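Local coordinates for protein hydrolase, isochorismatase family (Pseudomonas putida KT2440, PDB 4H17) that probably hydrolyses a small-molecule substrate, perhaps isochorismate or a related compound, as a member of the isochorismatase family of hydrolases with a Rossmann-like fold, at residues Ile28-Gln32 against Lys33-Ser37; Ser43-Asp46 against Glu47-Asn51; Arg54-Asp57 against Ala58-Ser62; Gly130-Ser133 against His134-Val137; Val169-Ala172 against Ala173-His176. All blocks are in the same frame, centred on the assembly; numbering follows the deposited sequence. Where two conformers were deposited one is given.

Interaction 1 (Ile28-Gln32 against Lys33-Ser37). With SO4 (sulfate ion), chain C.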
# COMPACT_ATOMS: atom_id res chain seq x y z
N ILE A 28 7.57 0.74 -15.99
CA ILE A 28 6.22 0.52 -16.49
C ILE A 28 5.75 -0.81 -15.91
O ILE A 28 6.28 -1.88 -16.25
CB ILE A 28 6.16 0.45 -18.02
CG1 ILE A 28 6.78 1.72 -18.61
CG2 ILE A 28 4.71 0.29 -18.49
CD1 ILE A 28 6.90 1.71 -20.11
N ILE A 29 4.73 -0.75 -15.07
CA ILE A 29 4.25 -1.93 -14.33
C ILE A 29 3.02 -2.54 -15.00
O ILE A 29 1.94 -1.92 -15.12
CB ILE A 29 3.94 -1.56 -12.88
CG1 ILE A 29 5.23 -1.11 -12.17
CG2 ILE A 29 3.31 -2.71 -12.14
CD1 ILE A 29 5.07 -0.58 -10.76
N ASP A 30 3.19 -3.77 -15.51
CA ASP A 30 2.09 -4.64 -15.87
C ASP A 30 1.27 -4.14 -17.05
O ASP A 30 0.05 -4.21 -17.01
CB ASP A 30 1.18 -4.91 -14.66
CG ASP A 30 1.91 -5.59 -13.49
OD1 ASP A 30 2.97 -6.25 -13.69
OD2 ASP A 30 1.35 -5.48 -12.37
N ALA A 31 1.92 -3.61 -18.09
CA ALA A 31 1.17 -3.08 -19.24
C ALA A 31 0.79 -4.25 -20.16
O ALA A 31 1.32 -4.44 -21.27
CB ALA A 31 1.97 -2.00 -19.93
N GLN A 32 -0.16 -5.05 -19.66
CA GLN A 32 -0.52 -6.33 -20.27
C GLN A 32 -1.99 -6.41 -20.69
O GLN A 32 -2.84 -5.72 -20.16
CB GLN A 32 -0.22 -7.47 -19.33
CG GLN A 32 1.24 -7.57 -18.97
CD GLN A 32 1.48 -8.65 -17.97
OE1 GLN A 32 1.58 -8.40 -16.75
NE2 GLN A 32 1.61 -9.90 -18.48
N LYS A 33 -2.26 -7.31 -21.64
CA LYS A 33 -3.58 -7.39 -22.27
C LYS A 33 -4.72 -7.90 -21.33
O LYS A 33 -5.92 -7.61 -21.57
CB LYS A 33 -3.53 -8.22 -23.55
CG LYS A 33 -2.68 -7.69 -24.66
CD LYS A 33 -2.84 -8.52 -25.94
CE LYS A 33 -2.11 -7.93 -27.10
NZ LYS A 33 -2.19 -8.86 -28.25
N GLU A 34 -4.36 -8.59 -20.24
CA GLU A 34 -5.30 -9.01 -19.21
C GLU A 34 -6.22 -7.86 -18.82
O GLU A 34 -7.42 -8.08 -18.62
CB GLU A 34 -4.52 -9.49 -17.98
CG GLU A 34 -5.40 -9.93 -16.82
CD GLU A 34 -6.16 -11.22 -17.05
OE1 GLU A 34 -5.54 -12.24 -17.45
OE2 GLU A 34 -7.39 -11.27 -16.83
N TYR A 35 -5.69 -6.64 -18.81
CA TYR A 35 -6.42 -5.50 -18.30
C TYR A 35 -7.36 -4.85 -19.31
O TYR A 35 -7.95 -3.79 -18.99
CB TYR A 35 -5.44 -4.47 -17.75
CG TYR A 35 -4.60 -4.91 -16.59
CD1 TYR A 35 -5.20 -5.35 -15.40
CD2 TYR A 35 -3.20 -4.90 -16.66
CE1 TYR A 35 -4.41 -5.73 -14.33
CE2 TYR A 35 -2.43 -5.30 -15.59
CZ TYR A 35 -3.03 -5.71 -14.44
OH TYR A 35 -2.09 -6.02 -13.46
N LEU A 36 -7.40 -5.37 -20.54
CA LEU A 36 -8.21 -4.72 -21.60
C LEU A 36 -9.61 -5.36 -21.75
O LEU A 36 -10.47 -4.83 -22.47
CB LEU A 36 -7.45 -4.78 -22.92
CG LEU A 36 -6.08 -4.11 -23.06
CD1 LEU A 36 -5.43 -4.27 -24.44
CD2 LEU A 36 -6.14 -2.65 -22.69
N SER A 37 -9.84 -6.48 -21.08
CA SER A 37 -11.10 -7.18 -21.18
C SER A 37 -11.30 -8.07 -19.95
O SER A 37 -10.40 -8.21 -19.15
CB SER A 37 -11.15 -8.00 -22.48
OG SER A 37 -10.29 -9.12 -22.37
S SO4 C . -2.14 -6.13 -10.00
O1 SO4 C . -0.81 -6.66 -10.37
O2 SO4 C . -2.06 -4.74 -9.62
O3 SO4 C . -2.60 -6.89 -8.82
O4 SO4 C . -3.15 -6.37 -11.04
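Y35 folds back over the turn and lays one edge of its ring against D30. CE2 of Y35 sits 3.1 Å from the carbonyl O of D30, which lies close to the ring plane, while CB of D30 packs 3.7 Å from the phenol OH. The carboxylate of D30 is turned 33° from that ring. With chi1 at -63°, CG of Y35 stands anti to its own carbonyl carbon, which sends the ring back toward D30. The turn is fastened by the backbone: Y35 N donates to Q32 O over 3.3 Å with a nearly straight 166° bond, although the donor stands well above the carbonyl plane. Q32 belongs to this packed half too, its buried amide held at both ends by H71 and G86. At the far tip, Y35 OH gives a hydrogen bond of 2.7 Å to O4 of a bound sulfate, in the likely active-site pocket of this family. A phenylalanine in place of Y35 would probably leave sulfate O4 without this donor and make its position less fixed. The other side is looser: K33, partly exposed, extends away from the turn, with NZ bonded to Q87. The segment 28-32 leaves strand 24-29 between strands 66-71 and 125-131, and Y35 packs against M45 of helix 45-61, with F79 meeting its ring edge-to-face.

Interaction 2 (Ser43-Asp46 against Glu47-Asn51). With EDO (1,2-ethanediol), chain H.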
# COMPACT_ATOMS: atom_id res chain seq x y z
N SER A 43 -10.52 0.78 -15.94
CA SER A 43 -11.25 1.96 -16.40
C SER A 43 -10.31 3.04 -16.84
O SER A 43 -9.25 3.22 -16.28
CB SER A 43 -12.15 2.52 -15.29
OG SER A 43 -13.11 1.58 -14.89
N GLY A 44 -10.72 3.78 -17.87
CA GLY A 44 -9.87 4.84 -18.40
C GLY A 44 -8.59 4.32 -19.05
O GLY A 44 -7.58 5.02 -19.04
N MSE A 45 -8.63 3.15 -19.69
CA MSE A 45 -7.43 2.58 -20.25
C MSE A 45 -6.95 3.26 -21.49
O MSE A 45 -5.75 3.33 -21.71
CB MSE A 45 -7.51 1.10 -20.62
CG MSE A 45 -7.42 0.20 -19.42
SE MSE A 45 -5.63 0.45 -18.62
CE MSE A 45 -4.70 -1.09 -19.38
N ASP A 46 -7.87 3.70 -22.35
CA ASP A 46 -7.43 4.37 -23.59
C ASP A 46 -6.41 5.47 -23.30
O ASP A 46 -5.34 5.56 -23.95
CB ASP A 46 -8.64 4.98 -24.31
CG ASP A 46 -9.49 3.96 -25.00
OD1 ASP A 46 -9.14 2.76 -24.97
OD2 ASP A 46 -10.52 4.35 -25.58
N GLU A 47 -6.76 6.34 -22.34
CA GLU A 47 -5.90 7.46 -22.06
C GLU A 47 -4.69 7.10 -21.24
O GLU A 47 -3.63 7.64 -21.46
CB GLU A 47 -6.62 8.64 -21.41
CG GLU A 47 -5.82 9.95 -21.48
CD GLU A 47 -5.45 10.40 -22.91
OE1 GLU A 47 -6.07 9.93 -23.89
OE2 GLU A 47 -4.53 11.24 -23.06
N ALA A 48 -4.84 6.16 -20.30
CA ALA A 48 -3.67 5.70 -19.55
C ALA A 48 -2.63 5.06 -20.46
O ALA A 48 -1.43 5.39 -20.35
CB ALA A 48 -4.04 4.73 -18.46
N VAL A 49 -3.06 4.22 -21.39
CA VAL A 49 -2.14 3.60 -22.35
C VAL A 49 -1.51 4.64 -23.27
O VAL A 49 -0.32 4.60 -23.51
CB VAL A 49 -2.83 2.50 -23.18
CG1 VAL A 49 -1.97 2.00 -24.34
CG2 VAL A 49 -3.23 1.34 -22.30
N ALA A 50 -2.30 5.61 -23.74
CA ALA A 50 -1.74 6.67 -24.57
C ALA A 50 -0.65 7.42 -23.79
O ALA A 50 0.38 7.80 -24.35
CB ALA A 50 -2.84 7.61 -25.04
N ASN A 51 -0.85 7.62 -22.48
CA ASN A 51 0.15 8.31 -21.66
C ASN A 51 1.41 7.49 -21.39
O ASN A 51 2.50 8.03 -21.42
CB ASN A 51 -0.45 8.90 -20.40
CG ASN A 51 -1.21 10.18 -20.66
OD1 ASN A 51 -0.83 11.00 -21.51
ND2 ASN A 51 -2.29 10.38 -19.93
C1 EDO H . -9.80 5.94 -13.38
O1 EDO H . -10.61 5.64 -14.53
C2 EDO H . -8.50 5.14 -13.52
O2 EDO H . -8.73 3.73 -13.51
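M45, D46 and E47 form the first turn of helix 45-61, and each hands its carbonyl O to an amide one turn on. M45, a selenomethionine, adds a side-chain contact. Its carbonyl O takes a hydrogen bond from V49 N at 2.9 Å, straight to 170°, and its methyl CE packs obliquely on CG2 of V49 at 4.1 Å. Bends at chi2 and chi3 (-64° and -99°) fold the selenium arm so that CE comes back over the helix face. The same CG2 also rests 3.3 Å from M45 O, beside the hydrogen bond. D46 contributes mainly its backbone: D46 O accepts from A50 N at 3.0 Å, and CB of A50 presses on this oxygen from 3.4 Å. Its carboxylate is exposed near the start of the helix, whose dipole would probably favour a negative charge. E47 O accepts from N51 N at 3.0 Å, and the side chain of E47 carries its carboxylate two turns on, to a salt bridge with R54. G44 is the N-cap and has no side chain; its O receives A48 N at 3.2 Å in the carbonyl plane. Just before it, S43 O is hydrogen-bonded by O2 of an ethanediol, which T160 also holds. The chemistry implies a helix start secured by main-chain bonds, apolar where M45 and A48 face F131 of the central sheet and charged where D46 and the E47-R54 pair meet solvent.

Interaction 3 (Arg54-Asp57 against Ala58-Ser62)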
# COMPACT_ATOMS: atom_id res chain seq x y z
N ARG A 54 3.38 7.91 -24.42
CA ARG A 54 4.06 9.21 -24.41
C ARG A 54 5.31 9.17 -23.54
O ARG A 54 6.35 9.72 -23.94
CB ARG A 54 3.14 10.33 -23.95
CG ARG A 54 2.00 10.57 -24.91
CD ARG A 54 1.07 11.68 -24.46
NE ARG A 54 0.02 11.87 -25.48
CZ ARG A 54 -1.27 11.58 -25.34
NH1 ARG A 54 -1.78 11.11 -24.20
NH2 ARG A 54 -2.11 11.81 -26.35
N LEU A 55 5.22 8.53 -22.37
CA LEU A 55 6.37 8.46 -21.49
C LEU A 55 7.44 7.62 -22.13
O LEU A 55 8.62 7.99 -22.10
CB LEU A 55 6.00 7.84 -20.14
CG LEU A 55 5.09 8.68 -19.22
CD1 LEU A 55 4.54 7.81 -18.11
CD2 LEU A 55 5.85 9.89 -18.67
N LEU A 56 7.06 6.50 -22.73
CA LEU A 56 8.03 5.65 -23.42
C LEU A 56 8.74 6.37 -24.55
O LEU A 56 9.97 6.28 -24.71
CB LEU A 56 7.35 4.45 -24.04
CG LEU A 56 7.16 3.26 -23.15
CD1 LEU A 56 6.34 2.25 -23.94
CD2 LEU A 56 8.53 2.67 -22.80
N ASP A 57 7.97 7.09 -25.34
CA ASP A 57 8.51 7.87 -26.45
C ASP A 57 9.56 8.82 -25.92
O ASP A 57 10.66 8.87 -26.47
CB ASP A 57 7.39 8.62 -27.17
CG ASP A 57 7.88 9.43 -28.36
OD1 ASP A 57 8.60 8.87 -29.21
OD2 ASP A 57 7.53 10.63 -28.44
N ALA A 58 9.20 9.60 -24.89
CA ALA A 58 10.09 10.60 -24.28
C ALA A 58 11.34 10.00 -23.67
O ALA A 58 12.41 10.54 -23.83
CB ALA A 58 9.35 11.47 -23.28
N ALA A 59 11.18 8.91 -22.94
CA ALA A 59 12.31 8.20 -22.39
C ALA A 59 13.28 7.68 -23.44
O ALA A 59 14.49 7.74 -23.26
CB ALA A 59 11.83 7.06 -21.51
N ARG A 60 12.74 7.15 -24.54
CA ARG A 60 13.56 6.63 -25.60
C ARG A 60 14.29 7.75 -26.33
O ARG A 60 15.47 7.62 -26.62
CB ARG A 60 12.73 5.77 -26.54
CG ARG A 60 12.29 4.47 -25.86
CD ARG A 60 11.20 3.77 -26.62
NE ARG A 60 10.92 2.46 -26.07
CZ ARG A 60 9.88 1.69 -26.38
NH1 ARG A 60 8.96 2.08 -27.27
NH2 ARG A 60 9.73 0.53 -25.77
N LYS A 61 13.60 8.86 -26.54
CA LYS A 61 14.21 9.98 -27.25
C LYS A 61 15.41 10.53 -26.45
O LYS A 61 16.38 11.02 -27.04
CB LYS A 61 13.18 11.07 -27.55
CG LYS A 61 12.24 10.74 -28.71
CD LYS A 61 11.04 11.68 -28.74
CE LYS A 61 10.15 11.54 -29.96
NZ LYS A 61 10.36 12.56 -31.02
N SER A 62 15.29 10.45 -25.13
CA SER A 62 16.22 11.01 -24.15
C SER A 62 17.26 9.99 -23.69
O SER A 62 18.14 10.34 -22.92
CB SER A 62 15.42 11.48 -22.92
OG SER A 62 14.74 12.69 -23.19
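A59 N donates to L55 O at 2.8 Å, and three more bonds of the same i to i+4 kind join R54 with A58, L56 with R60 and D57 with K61. They close the last turns of helix 45-61, the crossover helix of the beta-alpha-beta unit between strands 24-29 and 66-71. The A59 bond is straight, at 169°, and runs nearly along the C=O axis of L55; the K61 bond is the most bent of the four. Around this backbone lie the side chains. L56 and R60 run alongside each other in the same direction, and CD2 of L56 covers one face of the R60 guanidinium, 3.7 Å above its plane and toward the rim. The aliphatic part of R60 follows the L56 carbonyl, CG lying 3.2 Å from L56 O. Its charged end is spoken for by a salt bridge to E98 and a hydrogen bond to E93 O. L55, L56 and A59 turn to the strands, whereas D57 and K61 face solvent. CG of D57, anti to its backbone N, swings its carboxylate over the lysine chain: both OD1 and OD2 lie 3.2 Å from K61 CE, with NZ 4.3 Å from OD2, beyond salt-bridge distance.

Interaction 4 (Gly130-Ser133 against His134-Val137). With SO4 (sulfate ion), chain C.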
# COMPACT_ATOMS: atom_id res chain seq x y z
N GLY A 130 1.62 2.43 -14.63
CA GLY A 130 1.05 1.10 -14.90
C GLY A 130 -0.09 0.70 -13.98
O GLY A 130 -0.84 1.54 -13.48
N PHE A 131 -0.21 -0.60 -13.76
CA PHE A 131 -1.43 -1.24 -13.37
C PHE A 131 -1.22 -2.36 -12.39
O PHE A 131 -0.18 -3.05 -12.44
CB PHE A 131 -2.12 -1.84 -14.62
CG PHE A 131 -2.12 -0.88 -15.76
CD1 PHE A 131 -2.95 0.23 -15.75
CD2 PHE A 131 -1.32 -1.11 -16.83
CE1 PHE A 131 -2.88 1.17 -16.75
CE2 PHE A 131 -1.26 -0.19 -17.89
CZ PHE A 131 -2.08 0.94 -17.87
N MSE A 132 -2.19 -2.61 -11.47
CA MSE A 132 -3.31 -1.69 -11.09
C MSE A 132 -2.82 -0.72 -10.05
O MSE A 132 -1.91 -1.04 -9.27
CB MSE A 132 -4.46 -2.51 -10.49
CG MSE A 132 -5.00 -3.52 -11.48
SE MSE A 132 -6.56 -4.52 -10.88
CE MSE A 132 -5.79 -5.36 -9.25
N SER A 133 -3.37 0.48 -10.05
CA SER A 133 -2.84 1.54 -9.20
C SER A 133 -2.85 1.12 -7.73
O SER A 133 -1.89 1.45 -7.01
CB SER A 133 -3.60 2.86 -9.40
OG SER A 133 -4.96 2.73 -9.17
N HIS A 134 -3.90 0.45 -7.27
CA HIS A 134 -4.07 0.15 -5.83
C HIS A 134 -3.29 -1.08 -5.37
O HIS A 134 -3.20 -1.35 -4.17
CB HIS A 134 -5.54 -0.01 -5.44
CG HIS A 134 -6.18 -1.21 -6.05
ND1 HIS A 134 -6.52 -1.27 -7.38
CD2 HIS A 134 -6.48 -2.42 -5.53
CE1 HIS A 134 -7.00 -2.47 -7.66
NE2 HIS A 134 -7.02 -3.17 -6.55
N SER A 135 -2.80 -1.88 -6.32
CA SER A 135 -2.26 -3.21 -6.01
C SER A 135 -0.76 -3.28 -6.33
O SER A 135 0.04 -2.86 -5.52
CB SER A 135 -3.10 -4.31 -6.67
OG SER A 135 -2.55 -5.58 -6.43
N SER A 136 -0.36 -3.65 -7.56
CA SER A 136 1.09 -3.73 -7.85
C SER A 136 1.82 -2.36 -7.82
O SER A 136 2.96 -2.27 -7.39
CB SER A 136 1.43 -4.43 -9.19
OG SER A 136 1.25 -5.84 -9.10
N VAL A 137 1.13 -1.30 -8.23
CA VAL A 137 1.77 0.01 -8.31
C VAL A 137 2.00 0.54 -6.89
O VAL A 137 3.14 0.81 -6.49
CB VAL A 137 0.94 1.00 -9.15
CG1 VAL A 137 1.56 2.37 -9.11
CG2 VAL A 137 0.85 0.56 -10.61
S SO4 C . -2.14 -6.13 -10.00
O1 SO4 C . -0.81 -6.66 -10.37
O2 SO4 C . -2.06 -4.74 -9.62
O3 SO4 C . -2.60 -6.89 -8.82
O4 SO4 C . -3.15 -6.37 -11.04
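M132 (a selenomethionine) and H134 run side by side, with methyl CE of M132 3.5 Å from CE1 of the imidazole. H134 CG occupies the crowded position between backbone N and carbonyl carbon, chi1 67°, which sets its ring alongside M132. CB of S135 covers one face of that ring.

The turn also cradles a sulfate. M132 N and S136 N converge on its O2, S135 OG donates to O3 and S136 OG reaches O1 over 2.6 Å. Here strand 125-131 passes into helix 133-146 of a beta-alpha-beta unit, the place where related cysteine hydrolases keep their nucleophile, so the anion probably marks the active site.

A cis peptide between F131 and M132 shapes this turn and leaves M132 N directed at the sulfate. M132 O takes two backbone hydrogen bonds, from S135 N and from V137 N, both 3.2 Å long and arriving from opposite faces of its carbonyl plane. The V137 bond spans five residues and makes a wide, pi-type turn. Beside it, V137 points its CB toward the preceding segment and lays CG2 3.5 Å from G130 O.

Farther out, H71 also binds the sulfate, S136 OG is bonded to K103, and S133 OG to H176. The second subunit completes the surroundings: its D185 takes H134 NE2 and its N186 meets S135 OG. Replacing H134 with an alanine would probably leave D185 of the second subunit without its mate and open a gap beside CE of M132.

Interaction 5 (Val169-Ala172 against Ala173-His176)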
# COMPACT_ATOMS: atom_id res chain seq x y z
N VAL A 169 -20.47 -1.17 -4.56
CA VAL A 169 -19.37 -0.94 -5.47
C VAL A 169 -18.79 0.47 -5.38
O VAL A 169 -19.52 1.45 -5.29
CB VAL A 169 -19.81 -1.18 -6.92
CG1 VAL A 169 -18.62 -1.09 -7.85
CG2 VAL A 169 -20.49 -2.53 -7.06
N ILE A 170 -17.47 0.55 -5.34
CA ILE A 170 -16.78 1.84 -5.39
C ILE A 170 -16.21 2.00 -6.80
O ILE A 170 -15.42 1.16 -7.27
CB ILE A 170 -15.66 1.96 -4.36
CG1 ILE A 170 -16.19 1.76 -2.92
CG2 ILE A 170 -14.98 3.33 -4.50
CD1 ILE A 170 -15.17 1.61 -1.83
N PRO A 171 -16.63 3.05 -7.51
CA PRO A 171 -16.05 3.23 -8.83
C PRO A 171 -14.55 3.31 -8.87
O PRO A 171 -13.89 3.94 -8.01
CB PRO A 171 -16.65 4.54 -9.33
CG PRO A 171 -17.84 4.75 -8.51
CD PRO A 171 -17.69 4.03 -7.22
N ALA A 172 -14.02 2.88 -10.00
CA ALA A 172 -12.61 2.94 -10.30
C ALA A 172 -12.03 4.34 -10.08
O ALA A 172 -10.99 4.46 -9.47
CB ALA A 172 -12.38 2.48 -11.73
N ALA A 173 -12.74 5.40 -10.50
CA ALA A 173 -12.23 6.77 -10.34
C ALA A 173 -12.01 7.13 -8.89
O ALA A 173 -11.07 7.87 -8.56
CB ALA A 173 -13.16 7.79 -11.01
N GLN A 174 -12.90 6.63 -8.03
CA GLN A 174 -12.88 6.99 -6.60
C GLN A 174 -11.72 6.22 -5.96
O GLN A 174 -10.90 6.78 -5.22
CB GLN A 174 -14.18 6.68 -5.92
CG GLN A 174 -15.23 7.70 -6.22
CD GLN A 174 -16.53 7.39 -5.54
OE1 GLN A 174 -16.55 6.98 -4.38
NE2 GLN A 174 -17.64 7.63 -6.24
N ILE A 175 -11.60 4.94 -6.31
CA ILE A 175 -10.44 4.18 -5.84
C ILE A 175 -9.13 4.86 -6.26
O ILE A 175 -8.21 4.98 -5.49
CB ILE A 175 -10.42 2.75 -6.40
CG1 ILE A 175 -11.65 1.95 -5.96
CG2 ILE A 175 -9.11 2.07 -6.02
CD1 ILE A 175 -11.85 1.77 -4.47
N HIS A 176 -9.03 5.21 -7.54
CA HIS A 176 -7.82 5.77 -8.07
C HIS A 176 -7.45 7.14 -7.40
O HIS A 176 -6.33 7.36 -7.01
CB HIS A 176 -7.92 5.87 -9.58
CG HIS A 176 -6.63 6.17 -10.26
ND1 HIS A 176 -5.59 5.27 -10.29
CD2 HIS A 176 -6.20 7.26 -10.93
CE1 HIS A 176 -4.58 5.78 -10.97
NE2 HIS A 176 -4.93 6.99 -11.37
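I170 holds CG1 anti to its carbonyl carbon (chi1 -58°), which turns CG2 forward to the helix, and I175 folds both its torsions near -60° to bring CD1 back to meet it. The two side chains cross at about a right angle, with I170 CG2 just 3.5 Å from I175 CD1, closer than usual for two carbons. The same CG2 also touches CB of Q174 at 3.7 Å. P171 is the N-cap of helix 172-186, and its carbonyl O is used twice. I175 N meets it nearly head-on at 3.0 Å, while Q174 N comes from above the carbonyl plane on a bent bond of 131°. One residue on, A172 O accepts from H176 N at 2.9 Å. At the first residue of the helix, A172 N is bonded to OD1 of D162. Alongside the P171 ring runs the extended chain of Q174, its NE2 3.7 Å from P171 CG. A181 and V182 of the second subunit pack on I170 and I175, so the helix start lies at the dimer interface. H176 leads its ring away from the turn, to E155 O. The chemistry implies two kinds of joint: an isoleucine of the small sheet packed tightly on one of the helix, with the partner chain against both, and a polar edge where the two Q174 amides hydrogen-bond across the interface.

Overall arrangement
All five are local contacts, yet they differ with depth. Interactions 1 and 4 are buried on neighbouring strands of the central sheet, tied by the I29 O to F131 N bond, and both line the sulfate with polar groups. Interactions 2 and 3 belong to one helix, 45-61, and are partly exposed, relying on main-chain bonds with charged outer faces; the salt bridge from E47 to R54 connects them. M45 also packs on Y35 and F131, so interaction 2 reaches the buried pair. Interaction 5 lies farther out, about 30 Å from interaction 3 between centres; it touches interaction 4 through S133 and H176, and both also meet the second subunit.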